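PDB 3CKY: 2-(hydroxymethyl)glutarate dehydrogenase from Eubacterium barkeri, which catalyses the NAD-dependent interconversion of 2-formylglutarate and (S)-2-hydroxymethylglutarate, a step in the fermentative breakdown of nicotinate. Local coordinates for residues I21-K25 with E26-V30; E148-Q151 with P152-V156; A38-A41 with A42-Q46; S67-N70 with A71-E75. All coordinates share one frame; numbering follows the deposited sequence.

Contact 1. Residues I21-K25 with E26-V30; sequences INLLK and EGVTV
Leu23 and Val28 meet where the helix gives way to the turn. CB of Leu23 lies 3.5 Å from CG2 of Val28. CD2 of Leu23 reaches the same methyl at 3.9 Å. The chi1 of Val28 is -23°, away from any staggered value. In this setting CG1 and CG2 both lie close to the carbonyl oxygen of Leu23. Val30 comes in from the strand. Its CG2 is 3.8 Å from CB of Leu23, and its CB is 3.8 Å from CD2 of Leu24. The Leu24 and Val30 side chains run at about a right angle. CB of Leu24 points away from the turn, but CD2 swings back to Val30. On the helix flank, Lys25 bends at chi3 and chi4 (-86° and 68°). The bend carries Lys25 NZ back to Asn22 OD1, where it bonds at 2.8 Å in the carbonyl plane, on a lone pair.

The backbone closes the helix. Leu23 O accepts from Val28 N at 3.1 Å and also from Glu26 N, which comes from the other face of the carbonyl. Gly27 N bonds to Leu24 O at 2.9 Å. Leu23 also packs on Ile7 and Phe9 of strand 6-10. Gly27, with positive phi, is the C-prime residue of a Schellman motif. It ends the helix of the beta-alpha-beta unit of strand 6-10, helix 16-25 and strand 29-33, in the Rossmann fold.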
# COMPACT_ATOMS: atom_id res chain seq x y z
N ILE A 21 13.37 1.49 42.55
CA ILE A 21 14.00 0.62 43.54
C ILE A 21 15.51 0.52 43.34
O ILE A 21 16.26 0.58 44.31
CB ILE A 21 13.38 -0.80 43.52
CG1 ILE A 21 11.97 -0.76 44.10
CG2 ILE A 21 14.24 -1.78 44.30
CD1 ILE A 21 11.22 -2.05 43.93
N ASN A 22 15.95 0.36 42.10
CA ASN A 22 17.39 0.33 41.79
C ASN A 22 18.08 1.63 42.18
O ASN A 22 19.20 1.61 42.68
CB ASN A 22 17.63 0.02 40.31
CG ASN A 22 17.39 -1.44 39.97
OD1 ASN A 22 17.53 -2.32 40.83
ND2 ASN A 22 17.04 -1.72 38.72
N LEU A 23 17.40 2.75 41.95
CA LEU A 23 17.89 4.06 42.37
C LEU A 23 17.96 4.16 43.90
O LEU A 23 18.92 4.70 44.45
CB LEU A 23 17.01 5.18 41.81
CG LEU A 23 17.20 5.50 40.33
CD1 LEU A 23 16.02 6.31 39.80
CD2 LEU A 23 18.51 6.24 40.09
N LEU A 24 16.94 3.63 44.57
CA LEU A 24 16.89 3.64 46.03
C LEU A 24 18.00 2.78 46.64
O LEU A 24 18.55 3.13 47.68
CB LEU A 24 15.52 3.15 46.53
CG LEU A 24 14.35 4.12 46.35
CD1 LEU A 24 13.03 3.42 46.59
CD2 LEU A 24 14.48 5.32 47.27
N LYS A 25 18.34 1.68 45.98
CA LYS A 25 19.43 0.83 46.46
C LYS A 25 20.81 1.48 46.31
O LYS A 25 21.77 1.03 46.94
CB LYS A 25 19.40 -0.53 45.77
CG LYS A 25 18.31 -1.45 46.32
CD LYS A 25 18.49 -2.91 45.90
CE LYS A 25 17.86 -3.20 44.54
NZ LYS A 25 18.57 -2.51 43.43
N GLU A 26 20.92 2.52 45.48
CA GLU A 26 22.15 3.32 45.40
C GLU A 26 22.11 4.51 46.35
O GLU A 26 22.99 5.37 46.32
CB GLU A 26 22.39 3.83 43.98
CG GLU A 26 22.43 2.76 42.92
CD GLU A 26 23.50 1.72 43.15
OE1 GLU A 26 24.55 2.04 43.75
OE2 GLU A 26 23.30 0.57 42.70
N GLY A 27 21.07 4.58 47.19
CA GLY A 27 20.93 5.66 48.15
C GLY A 27 20.57 6.99 47.52
O GLY A 27 20.81 8.04 48.13
N VAL A 28 20.01 6.98 46.32
CA VAL A 28 19.57 8.22 45.69
C VAL A 28 18.16 8.55 46.19
O VAL A 28 17.32 7.65 46.35
CB VAL A 28 19.60 8.19 44.12
CG1 VAL A 28 20.57 7.13 43.61
CG2 VAL A 28 18.20 7.98 43.55
N THR A 29 17.92 9.83 46.46
CA THR A 29 16.61 10.28 46.93
C THR A 29 15.59 10.22 45.80
O THR A 29 15.78 10.84 44.75
CB THR A 29 16.67 11.73 47.45
OG1 THR A 29 17.61 11.82 48.54
CG2 THR A 29 15.30 12.19 47.93
N VAL A 30 14.51 9.48 46.02
CA VAL A 30 13.47 9.26 45.02
C VAL A 30 12.09 9.70 45.52
O VAL A 30 11.57 9.16 46.50
CB VAL A 30 13.38 7.76 44.61
CG1 VAL A 30 12.22 7.53 43.65
CG2 VAL A 30 14.69 7.29 43.99

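Contact 2. Residues E148-Q151 with P152-V156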
# COMPACT_ATOMS: atom_id res chain seq x y z
N GLU A 148 25.43 14.29 29.62
CA GLU A 148 26.43 14.10 30.67
C GLU A 148 25.80 14.32 32.05
O GLU A 148 26.11 13.60 33.00
CB GLU A 148 27.60 15.07 30.49
CG GLU A 148 28.46 14.79 29.27
CD GLU A 148 29.42 15.92 28.96
OE1 GLU A 148 29.74 16.09 27.77
OE2 GLU A 148 29.87 16.63 29.89
N LYS A 149 24.92 15.31 32.14
CA LYS A 149 24.19 15.61 33.36
C LYS A 149 23.43 14.37 33.86
O LYS A 149 23.59 13.98 35.01
CB LYS A 149 23.23 16.77 33.11
CG LYS A 149 22.74 17.49 34.36
CD LYS A 149 22.28 18.91 34.02
CE LYS A 149 21.82 19.68 35.26
NZ LYS A 149 21.61 21.14 35.00
N ILE A 150 22.65 13.75 32.99
CA ILE A 150 21.76 12.65 33.41
C ILE A 150 22.38 11.26 33.33
O ILE A 150 21.87 10.34 33.95
CB ILE A 150 20.41 12.69 32.66
CG1 ILE A 150 20.58 12.36 31.17
CG2 ILE A 150 19.74 14.05 32.84
CD1 ILE A 150 19.28 12.27 30.42
N GLN A 151 23.48 11.12 32.60
CA GLN A 151 24.10 9.80 32.33
C GLN A 151 24.37 8.94 33.58
O GLN A 151 24.06 7.75 33.57
CB GLN A 151 25.38 9.98 31.50
CG GLN A 151 26.15 8.70 31.18
CD GLN A 151 27.08 8.26 32.29
OE1 GLN A 151 27.68 9.08 32.99
NE2 GLN A 151 27.21 6.95 32.47
N PRO A 152 24.96 9.52 34.64
CA PRO A 152 25.20 8.73 35.86
C PRO A 152 23.93 8.12 36.49
O PRO A 152 23.98 6.99 36.99
CB PRO A 152 25.84 9.75 36.82
CG PRO A 152 26.41 10.80 35.93
CD PRO A 152 25.45 10.90 34.78
N VAL A 153 22.83 8.85 36.47
CA VAL A 153 21.55 8.33 36.95
C VAL A 153 21.01 7.25 36.00
O VAL A 153 20.55 6.20 36.44
CB VAL A 153 20.51 9.48 37.12
CG1 VAL A 153 19.13 8.93 37.48
CG2 VAL A 153 20.99 10.45 38.19
N LEU A 154 21.07 7.51 34.70
CA LEU A 154 20.72 6.52 33.68
C LEU A 154 21.51 5.22 33.85
O LEU A 154 20.98 4.13 33.66
CB LEU A 154 20.97 7.09 32.27
CG LEU A 154 19.82 7.77 31.53
CD1 LEU A 154 18.74 8.33 32.45
CD2 LEU A 154 20.38 8.86 30.61
N SER A 155 22.78 5.36 34.23
CA SER A 155 23.68 4.21 34.37
C SER A 155 23.34 3.29 35.54
O SER A 155 23.79 2.15 35.57
CB SER A 155 25.13 4.69 34.49
OG SER A 155 25.53 5.29 33.27
N VAL A 156 22.56 3.78 36.50
CA VAL A 156 22.06 2.91 37.59
C VAL A 156 20.89 2.04 37.10
O VAL A 156 20.86 0.85 37.37
CB VAL A 156 21.67 3.69 38.88
CG1 VAL A 156 20.69 4.79 38.58
CG2 VAL A 156 21.07 2.75 39.91
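Glu148 O lies 3.3 Å from CD of Pro152, one turn on in helix 144-157, which links strands 136-141 and 158-165 in the Rossmann-type domain. Lys149 O is 3.6 Å from the same CD of Pro152. Pro152 N has no hydrogen to give, and Val153 N and Val156 N also lack the usual bond four residues back; the helix is kinked here. Ile150 follows on the buried side. Its CG1 stands between the backbone N and the carbonyl carbon, chi1 68°. CG1 and CD1 both meet CD2 of Leu154 at an incline, with CG1 at 3.6 Å from that methyl. This apolar pair faces the sheet: Ile150 touches Ile63 and Leu154 touches Phe65. Ile150 O takes a nearly straight bond of 3.0 Å from Leu154 N, in the carbonyl plane, and a weak one from Val153 N.

Gln151 CG is anti to the backbone N, and a bend at chi2 (-84°) folds the amide back over the start of the next turn. OE1 of Gln151 lies 3.4 Å from CD of Pro152, and the two side chains run at about a right angle. With the amide gone, as in an alanine here, the flank of the Pro152 ring that OE1 lies against would probably be left uncovered. Ser155 grips Gln151 O twice: its N donates at 2.8 Å and its OG at 2.9 Å, OG from 44° above the carbonyl plane.

Contact 3. Residues A38-A41 with A42-Q46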
# COMPACT_ATOMS: atom_id res chain seq x y z
N ALA A 38 -1.07 1.35 45.82
CA ALA A 38 -0.19 0.22 46.15
C ALA A 38 1.19 0.32 45.52
O ALA A 38 2.17 -0.18 46.08
CB ALA A 38 -0.86 -1.09 45.74
N ASN A 39 1.27 0.96 44.35
CA ASN A 39 2.55 1.17 43.66
C ASN A 39 3.45 2.12 44.44
O ASN A 39 4.65 1.87 44.57
CB ASN A 39 2.32 1.69 42.24
CG ASN A 39 1.68 0.66 41.32
OD1 ASN A 39 1.43 -0.48 41.72
ND2 ASN A 39 1.42 1.05 40.08
N VAL A 40 2.87 3.20 44.96
CA VAL A 40 3.61 4.14 45.79
C VAL A 40 4.11 3.45 47.06
O VAL A 40 5.27 3.60 47.44
CB VAL A 40 2.75 5.38 46.16
CG1 VAL A 40 3.53 6.33 47.06
CG2 VAL A 40 2.28 6.10 44.90
N ALA A 41 3.23 2.67 47.69
CA ALA A 41 3.59 1.93 48.90
C ALA A 41 4.74 0.95 48.66
O ALA A 41 5.63 0.80 49.51
CB ALA A 41 2.37 1.19 49.45
N ALA A 42 4.71 0.27 47.52
CA ALA A 42 5.77 -0.66 47.14
C ALA A 42 7.16 -0.02 47.19
O ALA A 42 8.09 -0.59 47.76
CB ALA A 42 5.50 -1.23 45.75
N VAL A 43 7.29 1.17 46.61
CA VAL A 43 8.58 1.87 46.58
C VAL A 43 8.89 2.62 47.88
O VAL A 43 10.06 2.72 48.26
CB VAL A 43 8.71 2.85 45.37
CG1 VAL A 43 8.59 2.09 44.06
CG2 VAL A 43 7.68 3.97 45.46
N VAL A 44 7.87 3.11 48.57
CA VAL A 44 8.09 3.81 49.85
C VAL A 44 8.67 2.85 50.89
O VAL A 44 9.38 3.27 51.80
CB VAL A 44 6.82 4.49 50.43
CG1 VAL A 44 6.19 5.43 49.41
CG2 VAL A 44 5.82 3.46 50.92
N ALA A 45 8.37 1.56 50.75
CA ALA A 45 8.95 0.52 51.59
C ALA A 45 10.45 0.37 51.35
O ALA A 45 11.20 0.02 52.27
CB ALA A 45 8.24 -0.81 51.35
N GLN A 46 10.89 0.62 50.12
CA GLN A 46 12.32 0.60 49.77
C GLN A 46 13.01 1.96 49.97
O GLN A 46 14.20 2.09 49.68
CB GLN A 46 12.53 0.10 48.33
CG GLN A 46 12.77 -1.40 48.23
CD GLN A 46 11.54 -2.22 48.61
OE1 GLN A 46 10.47 -2.04 48.03
NE2 GLN A 46 11.70 -3.12 49.58
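Val40 and Val44, one turn apart, touch at a slant on helix 37-44. This helix joins strand 29-33 to strand 49-50 in the Rossmann-type NAD-binding domain. CG1 of Val40 lies 3.7 Å from CG1 of Val44. It is anti to the backbone N (chi1 178°), which sends it along the helix toward the next turn. Both valines also touch Ala50 of strand 49-50, so this face of the helix is turned to the sheet edge. The CB of Ala41 is a looser neighbour, 4.4 Å from CG2 of Val44. Val43 points elsewhere. Its side chain packs on Leu12, and on Lys17 and Ala20 of helix 16-25. Leu12 belongs to the NAD-binding stretch inferred by similarity.

Backbone hydrogen bonds carry the rest. Ala42 N bonds to Ala38 O at 3.0 Å. The next rung, from Val43 N to Asn39 O, is weak at 3.4 Å. The methyl of Ala42 lies beside these carbonyls: its CB is 3.4 Å from Asn39 O. At the far end, Ala45 N bonds to Ala41 O at 3.1 Å, with the donor tilted 29° from the carbonyl plane.

Contact 4. Residues S67-N70 with A71-E75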
# COMPACT_ATOMS: atom_id res chain seq x y z
N SER A 67 6.78 7.72 31.73
CA SER A 67 6.47 6.92 30.56
C SER A 67 4.95 6.84 30.43
O SER A 67 4.29 6.12 31.18
CB SER A 67 7.08 5.52 30.69
OG SER A 67 6.81 4.75 29.53
N LEU A 68 4.41 7.61 29.49
CA LEU A 68 2.97 7.74 29.32
C LEU A 68 2.53 7.05 28.02
O LEU A 68 3.38 6.75 27.17
CB LEU A 68 2.59 9.23 29.34
CG LEU A 68 2.99 9.96 30.64
CD1 LEU A 68 2.89 11.48 30.52
CD2 LEU A 68 2.15 9.47 31.80
N PRO A 69 1.23 6.75 27.88
CA PRO A 69 0.75 5.93 26.74
C PRO A 69 0.84 6.56 25.34
O PRO A 69 1.02 5.83 24.37
CB PRO A 69 -0.73 5.66 27.10
CG PRO A 69 -0.87 6.01 28.53
CD PRO A 69 0.12 7.10 28.78
N ASN A 70 0.69 7.88 25.25
CA ASN A 70 0.77 8.55 23.95
C ASN A 70 1.05 10.05 24.07
O ASN A 70 1.09 10.60 25.17
CB ASN A 70 -0.51 8.31 23.15
CG ASN A 70 -1.75 8.77 23.88
OD1 ASN A 70 -1.92 9.96 24.15
ND2 ASN A 70 -2.63 7.83 24.19
N ALA A 71 1.26 10.70 22.92
CA ALA A 71 1.64 12.12 22.87
C ALA A 71 0.56 13.04 23.45
O ALA A 71 0.87 14.09 24.01
CB ALA A 71 1.97 12.54 21.45
N GLY A 72 -0.70 12.65 23.30
CA GLY A 72 -1.81 13.40 23.84
C GLY A 72 -1.79 13.46 25.35
O GLY A 72 -2.06 14.51 25.94
N ILE A 73 -1.46 12.34 25.98
CA ILE A 73 -1.41 12.25 27.44
C ILE A 73 -0.15 12.95 27.97
O ILE A 73 -0.19 13.57 29.03
CB ILE A 73 -1.48 10.79 27.93
CG1 ILE A 73 -2.84 10.19 27.57
CG2 ILE A 73 -1.26 10.70 29.44
CD1 ILE A 73 -2.97 8.72 27.85
N VAL A 74 0.95 12.86 27.22
CA VAL A 74 2.16 13.62 27.54
C VAL A 74 1.84 15.12 27.62
O VAL A 74 2.17 15.76 28.62
CB VAL A 74 3.28 13.36 26.50
CG1 VAL A 74 4.45 14.33 26.71
CG2 VAL A 74 3.76 11.89 26.59
N GLU A 75 1.17 15.67 26.60
CA GLU A 75 0.83 17.10 26.59
C GLU A 75 -0.07 17.47 27.77
O GLU A 75 0.11 18.51 28.41
CB GLU A 75 0.11 17.50 25.31
CG GLU A 75 1.00 17.57 24.09
CD GLU A 75 0.31 18.23 22.91
OE1 GLU A 75 -0.06 17.51 21.95
OE2 GLU A 75 0.13 19.46 22.96
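Asn70 stands just before Ala71 and reaches over the first turn of helix 71-79. Ala71 opens the turn, and its methyl faces away from the loop, onto Ser104 of helix 102-114. Gly72 comes next. Its N lies 3.1 Å from OD1 of Asn70.

Ile73 carries most of the contact. Its N gives a hydrogen bond of 3.0 Å to OD1 of Asn70, tilted 30° from the plane of the amide carbonyl. Asn70 is thus the N-cap of the helix. Its CG sits between the backbone N and the carbonyl carbon (chi1 58°), and this brings OD1 to Ile73 N. The loop and cap lie between strand 63-66 and its helix in the Rossmann-type domain. Without the amide oxygen, as in an alanine here, Ile73 N would probably keep just its weak bond to the backbone O of the cap residue. Ile73 CB points toward the loop. CD1 of Ile73 meets CG of Pro69 at 3.5 Å, a snug fit, with the two side chains at about a right angle. CG2 of Ile73 lies 4.1 Å from CB of Leu68.

Val74 N bonds to Asn70 O at 3.1 Å, in the carbonyl plane. CG2 of Val74 faces CB of Leu68 at 4.0 Å, and CD1 of Leu68 comes within 3.7 Å of CA of Val74. On the loop side, Pro69 O accepts a hydrogen bond from Lys243, an NAD-binding residue by similarity.

The four contacts follow one another along the chain in the order 1, 3, 4, 2, and none nests in or crosses another. Contact 1 closes the turn from helix 16-25 to strand 29-33. Contact 3 lies on helix 37-44 and the turn that follows it, before strand 49-50. Contact 4 starts helix 71-79 after strand 63-66. Contact 2 lies within helix 144-157, between strands 136-141 and 158-165. Contact 1 touches two of the others: Leu23 meets Val153 of contact 2, and Leu24 meets the backbone of Val43 in contact 3. Helix 16-25 thus sits between helices 37-44 and 144-157. Contact 4 stands apart, its centre about 26 Å from that of contact 1.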